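Local coordinates for core protein VP7 (African horsesickness virus, PDB 1AHS), which forms the outer surface of the viral core as a homotrimer bound to VP3, the fragment here being its top domain, at residues G2-Y16 against R24-D38. Numbering follows the deposited sequence.
Sequences GPYAGAVEVQQSGRY and RGGYINSNIAEVCMD
Tyr4 and Tyr27 meet obliquely, their ring planes 36° apart. Tyr27 CE1 lies over one face of the Tyr4 ring, near its rim, 3.5 Å from Tyr4 CG. Pro3 CG covers the opposite face, so the ring is held between the two. With CG anti to its carbonyl carbon (chi1 -50°), the Tyr4 ring lies against Tyr27. Tyr4 N donates to Ser30 O at 3.0 Å. The two hydroxyls bond to carbonyls of the short helix 46-49, Tyr4 OH to Leu49 O and Tyr27 OH to Leu48 O. Ala7 CB packs on Tyr27 CD2 at 3.7 Å.

Further along, Gln11 N donates to Tyr27 O, and a water bridges Glu9 O and Tyr27 N. Ile28 CD1 reaches Gln11 O and the CA of Ser13.

The Glu34 carboxylate faces the turn at Gln12-Arg15. Glu34 OE1 accepts from Gly14 N through the syn lone pair, at 3.0 Å and nearly straight (167°). Glu34 OE2 lies 3.0 Å from Ser13 OG. Past Glu34 on the same strand, Cys36 SG sits obliquely to the Tyr16 ring, 4.8 Å from its centroid, and Met37 O lies at the ring edge.

Val10, Gln12 and Arg15 also contact a neighbouring subunit of the trimer. The N-terminal loop 2-16 packs along the antiparallel hairpin of strands 23-27 and 32-37, at one edge of the five-stranded sheet in the beta-sandwich top domain of orbivirus VP7.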
loop_
_atom_site.group_PDB
_atom_site.type_symbol
_atom_site.label_atom_id
_atom_site.label_comp_id
_atom_site.label_asym_id
_atom_site.label_seq_id
_atom_site.Cartn_x
_atom_site.Cartn_y
_atom_site.Cartn_z
ATOM N N GLY B 2 0.337 15.039 0.075
ATOM C CA GLY B 2 1.536 14.502 -0.538
ATOM C C GLY B 2 1.483 15.049 -1.951
ATOM O O GLY B 2 0.409 15.422 -2.444
ATOM N N PRO B 3 2.574 14.980 -2.690
ATOM C CA PRO B 3 2.525 15.533 -4.033
ATOM C C PRO B 3 1.626 14.905 -5.056
ATOM O O PRO B 3 1.300 15.544 -6.063
ATOM C CB PRO B 3 3.965 15.457 -4.455
ATOM C CG PRO B 3 4.448 14.241 -3.748
ATOM C CD PRO B 3 3.876 14.368 -2.393
ATOM N N TYR B 4 1.162 13.686 -4.797
ATOM C CA TYR B 4 0.385 12.975 -5.805
ATOM C C TYR B 4 -1.077 12.850 -5.471
ATOM O O TYR B 4 -1.792 12.032 -6.063
ATOM C CB TYR B 4 0.998 11.576 -6.072
ATOM C CG TYR B 4 2.502 11.585 -6.350
ATOM C CD1 TYR B 4 3.086 12.598 -7.110
ATOM C CD2 TYR B 4 3.353 10.695 -5.705
ATOM C CE1 TYR B 4 4.481 12.732 -7.186
ATOM C CE2 TYR B 4 4.741 10.825 -5.789
ATOM C CZ TYR B 4 5.282 11.851 -6.519
ATOM O OH TYR B 4 6.630 12.044 -6.520
ATOM N N ALA B 5 -1.556 13.721 -4.592
ATOM C CA ALA B 5 -2.959 13.673 -4.186
ATOM C C ALA B 5 -3.948 13.894 -5.323
ATOM O O ALA B 5 -5.014 13.304 -5.322
ATOM C CB ALA B 5 -3.216 14.648 -3.028
ATOM N N GLY B 6 -3.543 14.601 -6.365
ATOM C CA GLY B 6 -4.460 14.878 -7.451
ATOM C C GLY B 6 -4.493 13.911 -8.596
ATOM O O GLY B 6 -5.129 14.183 -9.607
ATOM N N ALA B 7 -3.799 12.790 -8.451
ATOM C CA ALA B 7 -3.747 11.761 -9.478
ATOM C C ALA B 7 -5.180 11.303 -9.645
ATOM O O ALA B 7 -5.893 11.148 -8.657
ATOM C CB ALA B 7 -2.904 10.613 -8.973
ATOM N N VAL B 8 -5.619 11.062 -10.867
ATOM C CA VAL B 8 -6.993 10.619 -11.021
ATOM C C VAL B 8 -7.224 9.091 -10.992
ATOM O O VAL B 8 -8.357 8.620 -11.103
ATOM C CB VAL B 8 -7.615 11.245 -12.252
ATOM C CG1 VAL B 8 -7.769 12.722 -12.035
ATOM C CG2 VAL B 8 -6.737 11.007 -13.425
ATOM N N GLU B 9 -6.145 8.325 -10.861
ATOM C CA GLU B 9 -6.227 6.893 -10.787
ATOM C C GLU B 9 -4.961 6.415 -10.134
ATOM O O GLU B 9 -3.950 7.102 -10.145
ATOM C CB GLU B 9 -6.375 6.277 -12.165
ATOM C CG GLU B 9 -5.189 6.472 -13.052
ATOM C CD GLU B 9 -5.427 5.933 -14.464
ATOM O OE1 GLU B 9 -6.616 5.854 -14.863
ATOM O OE2 GLU B 9 -4.427 5.574 -15.162
ATOM N N VAL B 10 -5.073 5.284 -9.457
ATOM C CA VAL B 10 -3.961 4.652 -8.775
ATOM C C VAL B 10 -3.997 3.171 -9.193
ATOM O O VAL B 10 -4.849 2.750 -9.989
ATOM C CB VAL B 10 -4.073 4.842 -7.233
ATOM C CG1 VAL B 10 -3.910 6.286 -6.879
ATOM C CG2 VAL B 10 -5.398 4.358 -6.717
ATOM N N GLN B 11 -3.030 2.388 -8.769
ATOM C CA GLN B 11 -3.059 1.001 -9.126
ATOM C C GLN B 11 -2.593 0.180 -7.960
ATOM O O GLN B 11 -2.105 0.705 -6.954
ATOM C CB GLN B 11 -2.242 0.759 -10.374
ATOM C CG GLN B 11 -0.938 1.473 -10.452
ATOM C CD GLN B 11 -0.381 1.408 -11.846
ATOM O OE1 GLN B 11 0.428 0.538 -12.162
ATOM N NE2 GLN B 11 -0.836 2.311 -12.709
ATOM N N GLN B 12 -2.832 -1.117 -8.026
ATOM C CA GLN B 12 -2.436 -1.952 -6.918
ATOM C C GLN B 12 -0.966 -1.976 -6.907
ATOM O O GLN B 12 -0.333 -2.178 -7.923
ATOM C CB GLN B 12 -2.954 -3.378 -7.077
ATOM C CG GLN B 12 -2.483 -4.315 -5.980
ATOM C CD GLN B 12 -2.829 -5.762 -6.222
ATOM O OE1 GLN B 12 -2.743 -6.268 -7.334
ATOM N NE2 GLN B 12 -3.159 -6.456 -5.156
ATOM N N SER B 13 -0.432 -1.863 -5.719
ATOM C CA SER B 13 0.994 -1.907 -5.512
ATOM C C SER B 13 1.602 -3.271 -5.761
ATOM O O SER B 13 1.142 -4.262 -5.215
ATOM C CB SER B 13 1.303 -1.542 -4.071
ATOM O OG SER B 13 2.601 -1.988 -3.720
ATOM N N GLY B 14 2.715 -3.282 -6.483
ATOM C CA GLY B 14 3.437 -4.492 -6.752
ATOM C C GLY B 14 2.939 -5.381 -7.839
ATOM O O GLY B 14 3.437 -6.485 -7.965
ATOM N N ARG B 15 1.965 -4.944 -8.617
ATOM C CA ARG B 15 1.469 -5.764 -9.707
ATOM C C ARG B 15 2.066 -5.281 -11.034
ATOM O O ARG B 15 1.787 -4.172 -11.480
ATOM C CB ARG B 15 -0.058 -5.735 -9.758
ATOM C CG ARG B 15 -0.637 -6.582 -10.918
ATOM C CD ARG B 15 -2.113 -6.872 -10.725
ATOM N NE ARG B 15 -2.307 -7.889 -9.712
ATOM C CZ ARG B 15 -2.439 -9.181 -9.985
ATOM N NH1 ARG B 15 -2.400 -9.594 -11.247
ATOM N NH2 ARG B 15 -2.629 -10.055 -8.993
ATOM N N TYR B 16 2.865 -6.111 -11.686
ATOM C CA TYR B 16 3.482 -5.675 -12.911
ATOM C C TYR B 16 2.494 -5.295 -14.006
ATOM O O TYR B 16 1.578 -6.049 -14.324
ATOM C CB TYR B 16 4.467 -6.735 -13.366
ATOM C CG TYR B 16 5.406 -6.300 -14.462
ATOM C CD1 TYR B 16 5.054 -6.484 -15.788
ATOM C CD2 TYR B 16 6.664 -5.748 -14.177
ATOM C CE1 TYR B 16 5.908 -6.144 -16.816
ATOM C CE2 TYR B 16 7.543 -5.401 -15.215
ATOM C CZ TYR B 16 7.147 -5.612 -16.533
ATOM O OH TYR B 16 7.971 -5.358 -17.600
ATOM N N ARG B 24 6.837 1.701 -17.269
ATOM C CA ARG B 24 5.553 2.331 -16.984
ATOM C C ARG B 24 5.508 2.639 -15.526
ATOM O O ARG B 24 6.027 1.901 -14.702
ATOM C CB ARG B 24 4.318 1.522 -17.383
ATOM C CG ARG B 24 3.048 2.413 -17.242
ATOM C CD ARG B 24 1.795 1.887 -17.952
ATOM N NE ARG B 24 0.592 2.691 -17.671
ATOM C CZ ARG B 24 0.071 2.900 -16.457
ATOM N NH1 ARG B 24 0.638 2.374 -15.376
ATOM N NH2 ARG B 24 -1.041 3.617 -16.325
ATOM N N GLY B 25 5.021 3.831 -15.238
ATOM C CA GLY B 25 4.899 4.292 -13.869
ATOM C C GLY B 25 3.445 4.623 -13.600
ATOM O O GLY B 25 2.627 4.806 -14.527
ATOM N N GLY B 26 3.123 4.677 -12.317
ATOM C CA GLY B 26 1.768 4.972 -11.884
ATOM C C GLY B 26 1.800 5.298 -10.419
ATOM O O GLY B 26 2.809 5.064 -9.757
ATOM N N TYR B 27 0.706 5.802 -9.886
ATOM C CA TYR B 27 0.714 6.164 -8.491
ATOM C C TYR B 27 0.052 5.130 -7.664
ATOM O O TYR B 27 -0.842 4.443 -8.139
ATOM C CB TYR B 27 0.013 7.487 -8.340
ATOM C CG TYR B 27 0.688 8.537 -9.179
ATOM C CD1 TYR B 27 1.882 9.119 -8.761
ATOM C CD2 TYR B 27 0.140 8.950 -10.392
ATOM C CE1 TYR B 27 2.510 10.085 -9.517
ATOM C CE2 TYR B 27 0.768 9.932 -11.169
ATOM C CZ TYR B 27 1.947 10.491 -10.717
ATOM O OH TYR B 27 2.547 11.487 -11.437
ATOM N N ILE B 28 0.523 5.003 -6.436
ATOM C CA ILE B 28 -0.036 4.060 -5.478
ATOM C C ILE B 28 -0.935 4.833 -4.493
ATOM O O ILE B 28 -2.001 4.363 -4.086
ATOM C CB ILE B 28 1.083 3.356 -4.713
ATOM C CG1 ILE B 28 1.932 2.535 -5.680
ATOM C CG2 ILE B 28 0.533 2.449 -3.684
ATOM C CD1 ILE B 28 1.167 1.817 -6.758
ATOM N N ASN B 29 -0.506 6.040 -4.137
ATOM C CA ASN B 29 -1.236 6.890 -3.216
ATOM C C ASN B 29 -0.578 8.271 -3.246
ATOM O O ASN B 29 0.239 8.519 -4.104
ATOM C CB ASN B 29 -1.267 6.268 -1.806
ATOM C CG ASN B 29 0.071 6.344 -1.059
ATOM O OD1 ASN B 29 0.867 7.247 -1.267
ATOM N ND2 ASN B 29 0.273 5.429 -0.120
ATOM N N SER B 30 -0.944 9.165 -2.337
ATOM C CA SER B 30 -0.379 10.516 -2.277
ATOM C C SER B 30 1.104 10.659 -2.245
ATOM O O SER B 30 1.597 11.714 -2.625
ATOM C CB SER B 30 -0.850 11.233 -1.034
ATOM O OG SER B 30 -2.204 11.444 -1.205
ATOM N N ASN B 31 1.807 9.690 -1.673
ATOM C CA ASN B 31 3.245 9.798 -1.550
ATOM C C ASN B 31 4.127 8.742 -2.215
ATOM O O ASN B 31 5.357 8.880 -2.248
ATOM C CB ASN B 31 3.598 9.939 -0.067
ATOM C CG ASN B 31 3.285 11.322 0.458
ATOM O OD1 ASN B 31 2.121 11.705 0.505
ATOM N ND2 ASN B 31 4.318 12.099 0.823
ATOM N N ILE B 32 3.501 7.780 -2.876
ATOM C CA ILE B 32 4.228 6.697 -3.477
ATOM C C ILE B 32 3.892 6.467 -4.940
ATOM O O ILE B 32 2.724 6.450 -5.342
ATOM C CB ILE B 32 3.962 5.416 -2.647
ATOM C CG1 ILE B 32 4.312 5.680 -1.198
ATOM C CG2 ILE B 32 4.793 4.262 -3.124
ATOM C CD1 ILE B 32 4.239 4.459 -0.353
ATOM N N ALA B 33 4.926 6.246 -5.733
ATOM C CA ALA B 33 4.766 5.981 -7.144
ATOM C C ALA B 33 5.660 4.761 -7.395
ATOM O O ALA B 33 6.597 4.520 -6.630
ATOM C CB ALA B 33 5.252 7.185 -7.936
ATOM N N GLU B 34 5.396 3.985 -8.431
ATOM C CA GLU B 34 6.228 2.826 -8.721
ATOM C C GLU B 34 6.474 2.763 -10.215
ATOM O O GLU B 34 5.596 3.114 -10.986
ATOM C CB GLU B 34 5.490 1.538 -8.340
ATOM C CG GLU B 34 5.320 1.283 -6.842
ATOM C CD GLU B 34 4.625 -0.040 -6.506
ATOM O OE1 GLU B 34 4.153 -0.780 -7.414
ATOM O OE2 GLU B 34 4.523 -0.340 -5.294
ATOM N N VAL B 35 7.647 2.329 -10.651
ATOM C CA VAL B 35 7.860 2.195 -12.092
ATOM C C VAL B 35 8.219 0.739 -12.388
ATOM O O VAL B 35 9.048 0.132 -11.708
ATOM C CB VAL B 35 8.836 3.297 -12.667
ATOM C CG1 VAL B 35 9.768 3.775 -11.627
ATOM C CG2 VAL B 35 9.580 2.825 -13.867
ATOM N N CYS B 36 7.407 0.125 -13.232
ATOM C CA CYS B 36 7.568 -1.256 -13.608
ATOM C C CYS B 36 8.584 -1.259 -14.705
ATOM O O CYS B 36 8.430 -0.518 -15.652
ATOM C CB CYS B 36 6.245 -1.814 -14.139
ATOM S SG CYS B 36 4.989 -2.090 -12.870
ATOM N N MET B 37 9.593 -2.115 -14.631
ATOM C CA MET B 37 10.629 -2.125 -15.663
ATOM C C MET B 37 10.982 -3.480 -16.220
ATOM O O MET B 37 11.299 -4.401 -15.472
ATOM C CB MET B 37 11.915 -1.515 -15.108
ATOM C CG MET B 37 11.769 -0.128 -14.584
ATOM S SD MET B 37 13.298 0.489 -14.138
ATOM C CE MET B 37 13.819 0.957 -15.822
ATOM N N ASP B 38 10.955 -3.599 -17.530
ATOM C CA ASP B 38 11.344 -4.832 -18.174
ATOM C C ASP B 38 12.846 -5.041 -17.968
ATOM O O ASP B 38 13.555 -4.189 -17.423
ATOM C CB ASP B 38 11.110 -4.751 -19.659
ATOM C CG ASP B 38 10.581 -6.034 -20.232
ATOM O OD1 ASP B 38 10.935 -7.159 -19.752
ATOM O OD2 ASP B 38 9.763 -5.902 -21.171
HETATM O O HOH W 1 -1.718 5.802 -11.971
HETATM O O HOH W 2 -3.096 1.858 -4.548
#